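Local atomic coordinates of probable protein phosphatase 2C 50 (Oryza sativa subsp. japonica, PDB entry 5ZCG), a protein that probably removes phosphate from serine and threonine side chains of proteins, as a magnesium-dependent phosphatase of the PP2C family. Residues C6-T9 with E15-D18; A54-V59 with E74-V79; S119-R124 with G218-K223; C243-L246 with G250-D253. The protein carries 5 engineered substitutions. All blocks are in the same frame, centred on the assembly; numbering follows the deposited sequence.

Overall arrangement
Contacts 2 and 4 belong to the core and contacts 1 and 3 lie farther out, contact 1 at the surface and contact 3 partly buried. Each core contact packs a helix against one of the two antiparallel sheets of the PP2C fold through apolar carbons. The two meet between the sheets, where Leu246 CD2 of contact 4 lies 3.7 Å from Phe57 O of contact 2. Contacts 1 and 4 share the sheet holding strands 3-9 and 241-247, and their Met16 and Trp252 side chains lie within about 9 Å of a magnesium ion without touching it. Contact 3, its centre about 28 Å from that of contact 4, differs in chemistry, with arginines packed round a serine.

Contact 1: C6-T9 with E15-D18; sequences CAST and EMED
Met16 reaches Ser8 and Thr9 with the end of its side chain. Its methyl CE lies 3.5 Å from Ser8 OG, and the same carbon is 3.6 Å from Thr9 C, so it rests against both the serine side chain and the strand backbone. The sulfur follows, with Met16 SD 3.9 Å from Thr9 O. No hydrogen bond crosses the contact. With CG anti to the backbone N (chi1 177°) and bends at chi2 and chi3, the thioether turns back over its own segment, where Asp18 N makes a weak, 3.6 Å hydrogen bond to Met16 SD. With an alanine here the methyl and sulfur that pack on Ser8 and the Thr9 carbonyl are gone, which would probably open a gap there and leave Asp18 N without its weak sulfur acceptor. Farther out, Thr314 of the next strand touches both Ser8 and Met16, while Asn312 OD1 accepts Glu17 N. Asp18 OD2 bonds to Ser248 OG and Thr314 OG1, which fixes the start of strand 18-28. The Met16 side chain is about 8 Å from a bound magnesium ion, and Glu17 pairs through its backbone with the metal-site residue Gly62, which places this loop beside the PP2C metal centre.

Contact 2: A54-V59 with E74-V79; sequences AHLFGV and ERIHVV
Leu56 and His77 form a buried helix-on-sheet contact of the PP2C alpha-beta sandwich, in which helix 67-91 packs on the sheet containing strand 53-63. The interface is small, 90 Å² summed over both sides, and the CA atoms of Leu56 and His77 are 6.8 Å apart, the nearest pair of CA atoms across the segments. One methyl group carries it: Leu56 CD2 is 3.5 Å from His77 CB and 3.6 Å from His77 CA, so the leucine meets the root of the histidine and the helix backbone instead of the ring. Ile76 adds a looser apolar neighbour, its CG2 4.4 Å from Leu56 CD2. Leu56 has CG anti to its N (chi1 -164°), which carries the branch out from the strand toward the helix. Phe57, the next residue, faces the other sheet, where it touches Ile316 and Val318 and meets Trp4 edge-to-face. On the far side of the helix, Arg75 makes a salt bridge to Glu117 of helix 99-118, tying the two helices together. His77 CB approaches the strand, but CG sits between the backbone N and the carbonyl carbon (chi1 72°) and leads the imidazole away, where it touches Val23 of strand 18-28. One face of that ring is packed by its own neighbour, with Val78 CG2 3.3 Å above the plane and offset toward the rim.

Contact 3: S119-R124 with G218-K223; sequences SGRVTR and GDRYLK
Ser119 and Gly218 bring the two backbones to 6.5 Å between their CA atoms, just where Gly120, with phi 74°, ends helix 99-118 in a Schellman motif. Arg220 crosses the gap with an extended chain from CG to NE. Its CD packs on Ser119 CB at 3.7 Å, and Arg121 NH2 lies 4.0 Å from Arg220 CD. The two arginine side chains cross at about a right angle, their guanidinium planes 89° apart. Ser119 O sits in the corner formed by the two guanidinium groups, 3.3 Å above the plane of Arg121, over its centre, and 4.2 Å above that of Arg220, offset toward the rim. Outside the pair, Arg220 NH2 bonds to Thr138 O, and Ser119 OG bonds to Asp115 O in the last turn of the helix. Asp115 ties the end of helix 99-118 to segment 218-223, OD1 accepting Gly218 N and OD2 making a salt bridge with Lys223 NZ. No hydrogen bond links the segments, and the like charges come to 4.2 Å between Arg121 NH2 and Arg220 NE. The contact thus probably relies on aliphatic packing, while Ser119 O, Asp116 touching Arg121 and Glu140 touching Arg220 may partly offset the charge.

Contact 4: C243-L246 with G250-D253; sequences CLIL and GLWD
Ile245 meets Leu251 and Trp252 through one methyl, CG2, which stands anti to the backbone N of the isoleucine and points off the sheet. Along segment 250-253, Gly250 comes first; its carbonyl accepts a bond from Ser309 OG and so ties the short helix to the loop before strand 313-319. Leu251 follows, with CD2 4.2 Å from Ile245 CG2 in loose apolar contact. The same methyl of Leu251 lies 4.1 Å above the plane of the Trp252 indole, offset toward the rim, so the two neighbours support each other. Trp252 makes the closest approach: its CH2 is 3.6 Å from Ile245 CG2, met obliquely, while Ile245 O lies at the ring edge, in plane, 3.8 Å from Trp252 CZ2. A chi1 of -52° puts CG anti to the carbonyl carbon and swings the six-membered ring back to the strand. A weak bond from Trp252 NE1 to Ala247 O and a cation-pi contact with Arg165 further locate the indole, about 9 Å from a bound magnesium ion. The sequence of and just after this short helix, beginning with metal-site residue Asp249, is the Asp-Gly-Leu-Trp-Asp motif of PP2C phosphatases. Strand 241-247 runs between strands 165-170 and 313-319, and helix 257-274 packs on its Ile245 face, where Ala264 touches Ile245 and Ala260 touches Trp252.

Contact 1: C6-T9 with E15-D18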
loop_
_atom_site.group_PDB
_atom_site.type_symbol
_atom_site.label_atom_id
_atom_site.label_comp_id
_atom_site.label_asym_id
_atom_site.label_seq_id
_atom_site.Cartn_x
_atom_site.Cartn_y
_atom_site.Cartn_z
ATOM N N CYS A 6 -8.086 -19.849 5.307
ATOM C CA CYS A 6 -7.883 -18.406 5.363
ATOM C C CYS A 6 -8.556 -17.841 6.604
ATOM O O CYS A 6 -9.761 -18.030 6.798
ATOM C CB CYS A 6 -8.426 -17.723 4.106
ATOM S SG CYS A 6 -8.115 -15.945 4.064
ATOM N N ALA A 7 -7.779 -17.163 7.443
ATOM C CA ALA A 7 -8.286 -16.476 8.623
ATOM C C ALA A 7 -7.888 -15.008 8.556
ATOM O O ALA A 7 -6.718 -14.691 8.329
ATOM C CB ALA A 7 -7.747 -17.112 9.905
ATOM N N SER A 8 -8.855 -14.116 8.760
ATOM C CA SER A 8 -8.593 -12.685 8.707
ATOM C C SER A 8 -9.429 -11.949 9.747
ATOM O O SER A 8 -10.578 -12.316 10.004
ATOM C CB SER A 8 -8.888 -12.123 7.316
ATOM O OG SER A 8 -10.260 -11.794 7.211
ATOM N N THR A 9 -8.839 -10.915 10.346
ATOM C CA THR A 9 -9.551 -10.056 11.283
ATOM C C THR A 9 -8.974 -8.648 11.241
ATOM O O THR A 9 -7.768 -8.452 11.062
ATOM C CB THR A 9 -9.491 -10.586 12.727
ATOM O OG1 THR A 9 -10.165 -9.671 13.601
ATOM C CG2 THR A 9 -8.043 -10.748 13.194
ATOM N N GLU A 15 -11.069 -0.276 11.419
ATOM C CA GLU A 15 -11.662 -0.862 10.226
ATOM C C GLU A 15 -10.718 -1.866 9.573
ATOM O O GLU A 15 -9.497 -1.825 9.750
ATOM C CB GLU A 15 -12.072 0.224 9.224
ATOM C CG GLU A 15 -13.428 0.832 9.557
ATOM C CD GLU A 15 -13.389 2.339 9.692
ATOM O OE1 GLU A 15 -14.267 2.889 10.389
ATOM O OE2 GLU A 15 -12.500 2.976 9.088
ATOM N N MET A 16 -11.315 -2.762 8.793
ATOM C CA MET A 16 -10.586 -3.809 8.090
ATOM C C MET A 16 -10.156 -3.315 6.712
ATOM O O MET A 16 -10.998 -2.924 5.895
ATOM C CB MET A 16 -11.452 -5.058 7.947
ATOM C CG MET A 16 -10.787 -6.170 7.173
ATOM S SD MET A 16 -9.228 -6.656 7.927
ATOM C CE MET A 16 -9.258 -8.427 7.627
ATOM N N GLU A 17 -8.849 -3.354 6.449
ATOM C CA GLU A 17 -8.307 -2.974 5.151
ATOM C C GLU A 17 -7.435 -4.055 4.534
ATOM O O GLU A 17 -6.854 -3.825 3.467
ATOM C CB GLU A 17 -7.511 -1.668 5.265
ATOM C CG GLU A 17 -8.350 -0.512 5.796
ATOM C CD GLU A 17 -7.543 0.754 5.997
ATOM O OE1 GLU A 17 -8.158 1.838 6.066
ATOM O OE2 GLU A 17 -6.300 0.665 6.087
ATOM N N ASP A 18 -7.311 -5.208 5.182
ATOM C CA ASP A 18 -6.728 -6.381 4.553
ATOM C C ASP A 18 -7.766 -7.028 3.645
ATOM O O ASP A 18 -8.968 -7.009 3.931
ATOM C CB ASP A 18 -6.290 -7.398 5.610
ATOM C CG ASP A 18 -4.889 -7.155 6.144
ATOM O OD1 ASP A 18 -4.320 -6.068 5.912
ATOM O OD2 ASP A 18 -4.365 -8.063 6.827
#

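Contact 2: A54-V59 with E74-V79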
loop_
_atom_site.group_PDB
_atom_site.type_symbol
_atom_site.label_atom_id
_atom_site.label_comp_id
_atom_site.label_asym_id
_atom_site.label_seq_id
_atom_site.Cartn_x
_atom_site.Cartn_y
_atom_site.Cartn_z
ATOM N N ALA A 54 -3.811 -24.366 -12.515
ATOM C CA ALA A 54 -3.155 -23.668 -11.418
ATOM C C ALA A 54 -4.178 -22.879 -10.611
ATOM O O ALA A 54 -5.197 -22.428 -11.140
ATOM C CB ALA A 54 -2.060 -22.716 -11.916
ATOM N N HIS A 55 -3.877 -22.700 -9.324
ATOM C CA HIS A 55 -4.696 -21.942 -8.390
ATOM C C HIS A 55 -3.921 -20.722 -7.918
ATOM O O HIS A 55 -2.691 -20.737 -7.856
ATOM C CB HIS A 55 -5.094 -22.795 -7.186
ATOM C CG HIS A 55 -5.082 -24.263 -7.461
ATOM N ND1 HIS A 55 -5.972 -24.863 -8.325
ATOM C CD2 HIS A 55 -4.281 -25.250 -6.996
ATOM C CE1 HIS A 55 -5.722 -26.159 -8.380
ATOM N NE2 HIS A 55 -4.701 -26.419 -7.582
ATOM N N LEU A 56 -4.637 -19.661 -7.573
ATOM C CA LEU A 56 -3.990 -18.430 -7.140
ATOM C C LEU A 56 -4.400 -18.097 -5.712
ATOM O O LEU A 56 -5.587 -18.146 -5.376
ATOM C CB LEU A 56 -4.322 -17.265 -8.079
ATOM C CG LEU A 56 -3.380 -16.066 -7.913
ATOM C CD1 LEU A 56 -1.990 -16.399 -8.425
ATOM C CD2 LEU A 56 -3.914 -14.843 -8.617
ATOM N N PHE A 57 -3.418 -17.787 -4.871
ATOM C CA PHE A 57 -3.658 -17.296 -3.520
ATOM C C PHE A 57 -3.007 -15.933 -3.378
ATOM O O PHE A 57 -1.927 -15.693 -3.919
ATOM C CB PHE A 57 -3.116 -18.266 -2.461
ATOM C CG PHE A 57 -3.669 -19.652 -2.587
ATOM C CD1 PHE A 57 -4.870 -19.988 -1.986
ATOM C CD2 PHE A 57 -2.999 -20.616 -3.324
ATOM C CE1 PHE A 57 -5.389 -21.264 -2.107
ATOM C CE2 PHE A 57 -3.511 -21.892 -3.447
ATOM C CZ PHE A 57 -4.706 -22.218 -2.841
ATOM N N GLY A 58 -3.673 -15.031 -2.676
ATOM C CA GLY A 58 -3.137 -13.693 -2.552
ATOM C C GLY A 58 -3.541 -13.000 -1.272
ATOM O O GLY A 58 -4.669 -13.161 -0.798
ATOM N N VAL A 59 -2.627 -12.214 -0.715
ATOM C CA VAL A 59 -2.916 -11.355 0.426
ATOM C C VAL A 59 -2.569 -9.929 0.032
ATOM O O VAL A 59 -1.467 -9.663 -0.473
ATOM C CB VAL A 59 -2.150 -11.797 1.686
ATOM C CG1 VAL A 59 -2.262 -10.741 2.794
ATOM C CG2 VAL A 59 -2.682 -13.146 2.170
ATOM N N GLU A 74 -10.204 -8.580 -6.357
ATOM C CA GLU A 74 -11.139 -8.877 -7.439
ATOM C C GLU A 74 -10.490 -8.935 -8.821
ATOM O O GLU A 74 -11.027 -9.604 -9.711
ATOM C CB GLU A 74 -12.273 -7.844 -7.464
ATOM C CG GLU A 74 -13.036 -7.732 -6.149
ATOM C CD GLU A 74 -14.069 -8.835 -5.970
ATOM O OE1 GLU A 74 -14.736 -8.864 -4.914
ATOM O OE2 GLU A 74 -14.215 -9.674 -6.885
ATOM N N ARG A 75 -9.352 -8.271 -9.027
ATOM C CA ARG A 75 -8.828 -8.075 -10.375
ATOM C C ARG A 75 -7.522 -8.793 -10.683
ATOM O O ARG A 75 -7.273 -9.088 -11.858
ATOM C CB ARG A 75 -8.628 -6.580 -10.653
ATOM C CG ARG A 75 -9.885 -5.878 -11.134
ATOM C CD ARG A 75 -10.403 -6.484 -12.429
ATOM N NE ARG A 75 -9.643 -6.039 -13.590
ATOM C CZ ARG A 75 -9.955 -6.350 -14.844
ATOM N NH1 ARG A 75 -11.015 -7.107 -15.092
ATOM N NH2 ARG A 75 -9.213 -5.904 -15.850
ATOM N N ILE A 76 -6.645 -9.014 -9.699
ATOM C CA ILE A 76 -5.324 -9.534 -10.038
ATOM C C ILE A 76 -5.441 -10.903 -10.693
ATOM O O ILE A 76 -4.772 -11.179 -11.693
ATOM C CB ILE A 76 -4.405 -9.578 -8.808
ATOM C CG1 ILE A 76 -3.867 -8.179 -8.508
ATOM C CG2 ILE A 76 -3.251 -10.546 -9.058
ATOM C CD1 ILE A 76 -2.798 -8.155 -7.445
ATOM N N HIS A 77 -6.287 -11.781 -10.148
ATOM C CA HIS A 77 -6.360 -13.127 -10.708
ATOM C C HIS A 77 -6.949 -13.116 -12.112
ATOM O O HIS A 77 -6.535 -13.919 -12.953
ATOM C CB HIS A 77 -7.152 -14.068 -9.793
ATOM C CG HIS A 77 -8.628 -13.822 -9.776
ATOM N ND1 HIS A 77 -9.232 -12.976 -8.869
ATOM C CD2 HIS A 77 -9.626 -14.343 -10.527
ATOM C CE1 HIS A 77 -10.536 -12.971 -9.075
ATOM N NE2 HIS A 77 -10.802 -13.791 -10.076
ATOM N N VAL A 78 -7.866 -12.188 -12.398
ATOM C CA VAL A 78 -8.455 -12.093 -13.732
ATOM C C VAL A 78 -7.421 -11.596 -14.736
ATOM O O VAL A 78 -7.243 -12.177 -15.823
ATOM C CB VAL A 78 -9.683 -11.163 -13.703
ATOM C CG1 VAL A 78 -10.302 -11.030 -15.106
ATOM C CG2 VAL A 78 -10.709 -11.640 -12.681
ATOM N N VAL A 79 -6.705 -10.526 -14.375
ATOM C CA VAL A 79 -5.681 -9.982 -15.261
ATOM C C VAL A 79 -4.573 -11.002 -15.479
ATOM O O VAL A 79 -4.092 -11.188 -16.605
ATOM C CB VAL A 79 -5.136 -8.650 -14.708
ATOM C CG1 VAL A 79 -3.944 -8.171 -15.527
ATOM C CG2 VAL A 79 -6.230 -7.593 -14.711
#

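Contact 3: S119-R124 with G218-K223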
loop_
_atom_site.group_PDB
_atom_site.type_symbol
_atom_site.label_atom_id
_atom_site.label_comp_id
_atom_site.label_asym_id
_atom_site.label_seq_id
_atom_site.Cartn_x
_atom_site.Cartn_y
_atom_site.Cartn_z
ATOM N N SER A 119 -5.170 3.742 -10.840
ATOM C CA SER A 119 -4.878 5.165 -10.990
ATOM C C SER A 119 -5.620 5.814 -12.151
ATOM O O SER A 119 -5.432 7.013 -12.387
ATOM C CB SER A 119 -3.374 5.382 -11.167
ATOM O OG SER A 119 -2.883 4.697 -12.306
ATOM N N GLY A 120 -6.446 5.065 -12.879
ATOM C CA GLY A 120 -7.184 5.651 -13.981
ATOM C C GLY A 120 -6.370 5.948 -15.223
ATOM O O GLY A 120 -6.827 6.708 -16.080
ATOM N N ARG A 121 -5.170 5.376 -15.345
ATOM C CA ARG A 121 -4.362 5.573 -16.542
ATOM C C ARG A 121 -4.861 4.762 -17.732
ATOM O O ARG A 121 -4.590 5.141 -18.876
ATOM C CB ARG A 121 -2.898 5.222 -16.261
ATOM C CG ARG A 121 -2.275 5.990 -15.105
ATOM C CD ARG A 121 -2.286 7.501 -15.332
ATOM N NE ARG A 121 -2.388 8.239 -14.073
ATOM C CZ ARG A 121 -3.297 9.177 -13.818
ATOM N NH1 ARG A 121 -4.197 9.509 -14.736
ATOM N NH2 ARG A 121 -3.306 9.789 -12.640
ATOM N N VAL A 122 -5.563 3.653 -17.492
ATOM C CA VAL A 122 -6.170 2.851 -18.545
ATOM C C VAL A 122 -7.620 2.584 -18.168
ATOM O O VAL A 122 -8.023 2.711 -17.009
ATOM C CB VAL A 122 -5.430 1.516 -18.790
ATOM C CG1 VAL A 122 -3.998 1.760 -19.242
ATOM C CG2 VAL A 122 -5.468 0.646 -17.541
ATOM N N THR A 123 -8.406 2.204 -19.170
ATOM C CA THR A 123 -9.807 1.879 -18.953
ATOM C C THR A 123 -9.948 0.443 -18.461
ATOM O O THR A 123 -9.145 -0.433 -18.796
ATOM C CB THR A 123 -10.611 2.074 -20.239
ATOM O OG1 THR A 123 -9.930 1.435 -21.322
ATOM C CG2 THR A 123 -10.761 3.555 -20.556
ATOM N N ARG A 124 -10.978 0.209 -17.655
ATOM C CA ARG A 124 -11.244 -1.104 -17.084
ATOM C C ARG A 124 -12.686 -1.499 -17.378
ATOM O O ARG A 124 -13.543 -0.644 -17.602
ATOM C CB ARG A 124 -10.956 -1.126 -15.563
ATOM C CG ARG A 124 -11.671 -0.046 -14.754
ATOM C CD ARG A 124 -11.319 -0.114 -13.267
ATOM N NE ARG A 124 -12.166 0.741 -12.442
ATOM C CZ ARG A 124 -12.078 2.066 -12.410
ATOM N NH1 ARG A 124 -11.188 2.698 -13.172
ATOM N NH2 ARG A 124 -12.893 2.757 -11.630
ATOM N N GLY A 218 -1.041 1.194 -6.338
ATOM C CA GLY A 218 -1.722 2.422 -5.969
ATOM C C GLY A 218 -0.727 3.473 -5.524
ATOM O O GLY A 218 0.388 3.516 -6.050
ATOM N N ASP A 219 -1.101 4.309 -4.552
ATOM C CA ASP A 219 -0.208 5.336 -4.004
ATOM C C ASP A 219 0.417 6.184 -5.113
ATOM O O ASP A 219 1.625 6.436 -5.126
ATOM C CB ASP A 219 0.890 4.707 -3.142
ATOM C CG ASP A 219 0.345 3.996 -1.919
ATOM O OD1 ASP A 219 -0.485 4.589 -1.204
ATOM O OD2 ASP A 219 0.754 2.839 -1.674
ATOM N N ARG A 220 -0.413 6.627 -6.060
ATOM C CA ARG A 220 0.133 7.393 -7.179
ATOM C C ARG A 220 0.724 8.729 -6.746
ATOM O O ARG A 220 1.483 9.322 -7.520
ATOM C CB ARG A 220 -0.926 7.614 -8.262
ATOM C CG ARG A 220 -2.139 8.442 -7.863
ATOM C CD ARG A 220 -3.215 8.342 -8.948
ATOM N NE ARG A 220 -4.449 9.055 -8.617
ATOM C CZ ARG A 220 -5.531 8.490 -8.087
ATOM N NH1 ARG A 220 -5.546 7.192 -7.803
ATOM N NH2 ARG A 220 -6.603 9.226 -7.833
ATOM N N TYR A 221 0.433 9.204 -5.528
ATOM C CA TYR A 221 1.057 10.441 -5.073
ATOM C C TYR A 221 2.515 10.251 -4.685
ATOM O O TYR A 221 3.229 11.248 -4.538
ATOM C CB TYR A 221 0.280 11.038 -3.896
ATOM C CG TYR A 221 0.538 10.374 -2.556
ATOM C CD1 TYR A 221 0.289 9.020 -2.364
ATOM C CD2 TYR A 221 1.009 11.109 -1.476
ATOM C CE1 TYR A 221 0.512 8.418 -1.138
ATOM C CE2 TYR A 221 1.235 10.514 -0.246
ATOM C CZ TYR A 221 0.982 9.170 -0.083
ATOM O OH TYR A 221 1.206 8.572 1.134
ATOM N N LEU A 222 2.977 9.008 -4.550
ATOM C CA LEU A 222 4.359 8.723 -4.186
ATOM C C LEU A 222 5.174 8.193 -5.357
ATOM O O LEU A 222 6.300 7.718 -5.154
ATOM C CB LEU A 222 4.403 7.741 -3.013
ATOM C CG LEU A 222 4.086 8.398 -1.668
ATOM C CD1 LEU A 222 4.047 7.380 -0.542
ATOM C CD2 LEU A 222 5.102 9.485 -1.366
ATOM N N LYS A 223 4.636 8.254 -6.570
ATOM C CA LYS A 223 5.417 7.885 -7.737
ATOM C C LYS A 223 6.382 9.019 -8.085
ATOM O O LYS A 223 6.088 10.190 -7.830
ATOM C CB LYS A 223 4.500 7.593 -8.925
ATOM C CG LYS A 223 3.750 6.273 -8.800
ATOM C CD LYS A 223 2.814 6.035 -9.978
ATOM C CE LYS A 223 1.818 4.918 -9.681
ATOM N NZ LYS A 223 2.466 3.725 -9.060
#

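Contact 4: C243-L246 with G250-D253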
loop_
_atom_site.group_PDB
_atom_site.type_symbol
_atom_site.label_atom_id
_atom_site.label_comp_id
_atom_site.label_asym_id
_atom_site.label_seq_id
_atom_site.Cartn_x
_atom_site.Cartn_y
_atom_site.Cartn_z
ATOM N N CYS A 243 3.779 -26.759 3.718
ATOM C CA CYS A 243 2.712 -25.793 3.497
ATOM C C CYS A 243 3.314 -24.457 3.089
ATOM O O CYS A 243 4.519 -24.219 3.224
ATOM C CB CYS A 243 1.853 -25.619 4.755
ATOM S SG CYS A 243 2.803 -25.218 6.244
ATOM N N LEU A 244 2.439 -23.580 2.606
ATOM C CA LEU A 244 2.745 -22.194 2.287
ATOM C C LEU A 244 1.991 -21.294 3.252
ATOM O O LEU A 244 0.833 -21.568 3.583
ATOM C CB LEU A 244 2.329 -21.840 0.853
ATOM C CG LEU A 244 3.221 -22.239 -0.318
ATOM C CD1 LEU A 244 2.610 -21.730 -1.610
ATOM C CD2 LEU A 244 4.625 -21.705 -0.137
ATOM N N ILE A 245 2.636 -20.211 3.679
ATOM C CA ILE A 245 2.023 -19.224 4.562
ATOM C C ILE A 245 2.106 -17.867 3.876
ATOM O O ILE A 245 3.199 -17.308 3.721
ATOM C CB ILE A 245 2.698 -19.177 5.939
ATOM C CG1 ILE A 245 2.541 -20.516 6.665
ATOM C CG2 ILE A 245 2.125 -18.032 6.773
ATOM C CD1 ILE A 245 3.692 -20.836 7.595
ATOM N N LEU A 246 0.957 -17.336 3.467
ATOM C CA LEU A 246 0.855 -15.965 2.990
ATOM C C LEU A 246 0.210 -15.133 4.088
ATOM O O LEU A 246 -0.782 -15.557 4.681
ATOM C CB LEU A 246 0.020 -15.881 1.710
ATOM C CG LEU A 246 0.420 -16.733 0.504
ATOM C CD1 LEU A 246 -0.258 -18.103 0.551
ATOM C CD2 LEU A 246 0.066 -15.999 -0.789
ATOM N N GLY A 250 0.531 -7.860 9.652
ATOM C CA GLY A 250 -0.135 -8.109 10.921
ATOM C C GLY A 250 0.326 -9.390 11.590
ATOM O O GLY A 250 0.280 -9.509 12.820
ATOM N N LEU A 251 0.756 -10.373 10.798
ATOM C CA LEU A 251 1.383 -11.573 11.345
ATOM C C LEU A 251 2.886 -11.375 11.539
ATOM O O LEU A 251 3.397 -11.516 12.657
ATOM C CB LEU A 251 1.119 -12.777 10.430
ATOM C CG LEU A 251 1.775 -14.090 10.871
ATOM C CD1 LEU A 251 1.310 -14.464 12.280
ATOM C CD2 LEU A 251 1.481 -15.230 9.897
ATOM N N TRP A 252 3.591 -11.004 10.465
ATOM C CA TRP A 252 5.051 -11.008 10.457
ATOM C C TRP A 252 5.661 -9.945 11.359
ATOM O O TRP A 252 6.842 -10.056 11.706
ATOM C CB TRP A 252 5.569 -10.826 9.027
ATOM C CG TRP A 252 4.975 -11.789 8.034
ATOM C CD1 TRP A 252 4.221 -11.476 6.939
ATOM C CD2 TRP A 252 5.087 -13.218 8.049
ATOM N NE1 TRP A 252 3.857 -12.624 6.269
ATOM C CE2 TRP A 252 4.375 -13.706 6.932
ATOM C CE3 TRP A 252 5.719 -14.134 8.897
ATOM C CZ2 TRP A 252 4.277 -15.067 6.645
ATOM C CZ3 TRP A 252 5.621 -15.484 8.609
ATOM C CH2 TRP A 252 4.905 -15.937 7.493
ATOM N N ASP A 253 4.901 -8.920 11.747
ATOM C CA ASP A 253 5.448 -7.932 12.674
ATOM C C ASP A 253 5.743 -8.548 14.039
ATOM O O ASP A 253 6.688 -8.124 14.713
ATOM C CB ASP A 253 4.496 -6.743 12.809
ATOM C CG ASP A 253 4.613 -5.766 11.643
ATOM O OD1 ASP A 253 5.656 -5.773 10.952
ATOM O OD2 ASP A 253 3.658 -4.993 11.412
#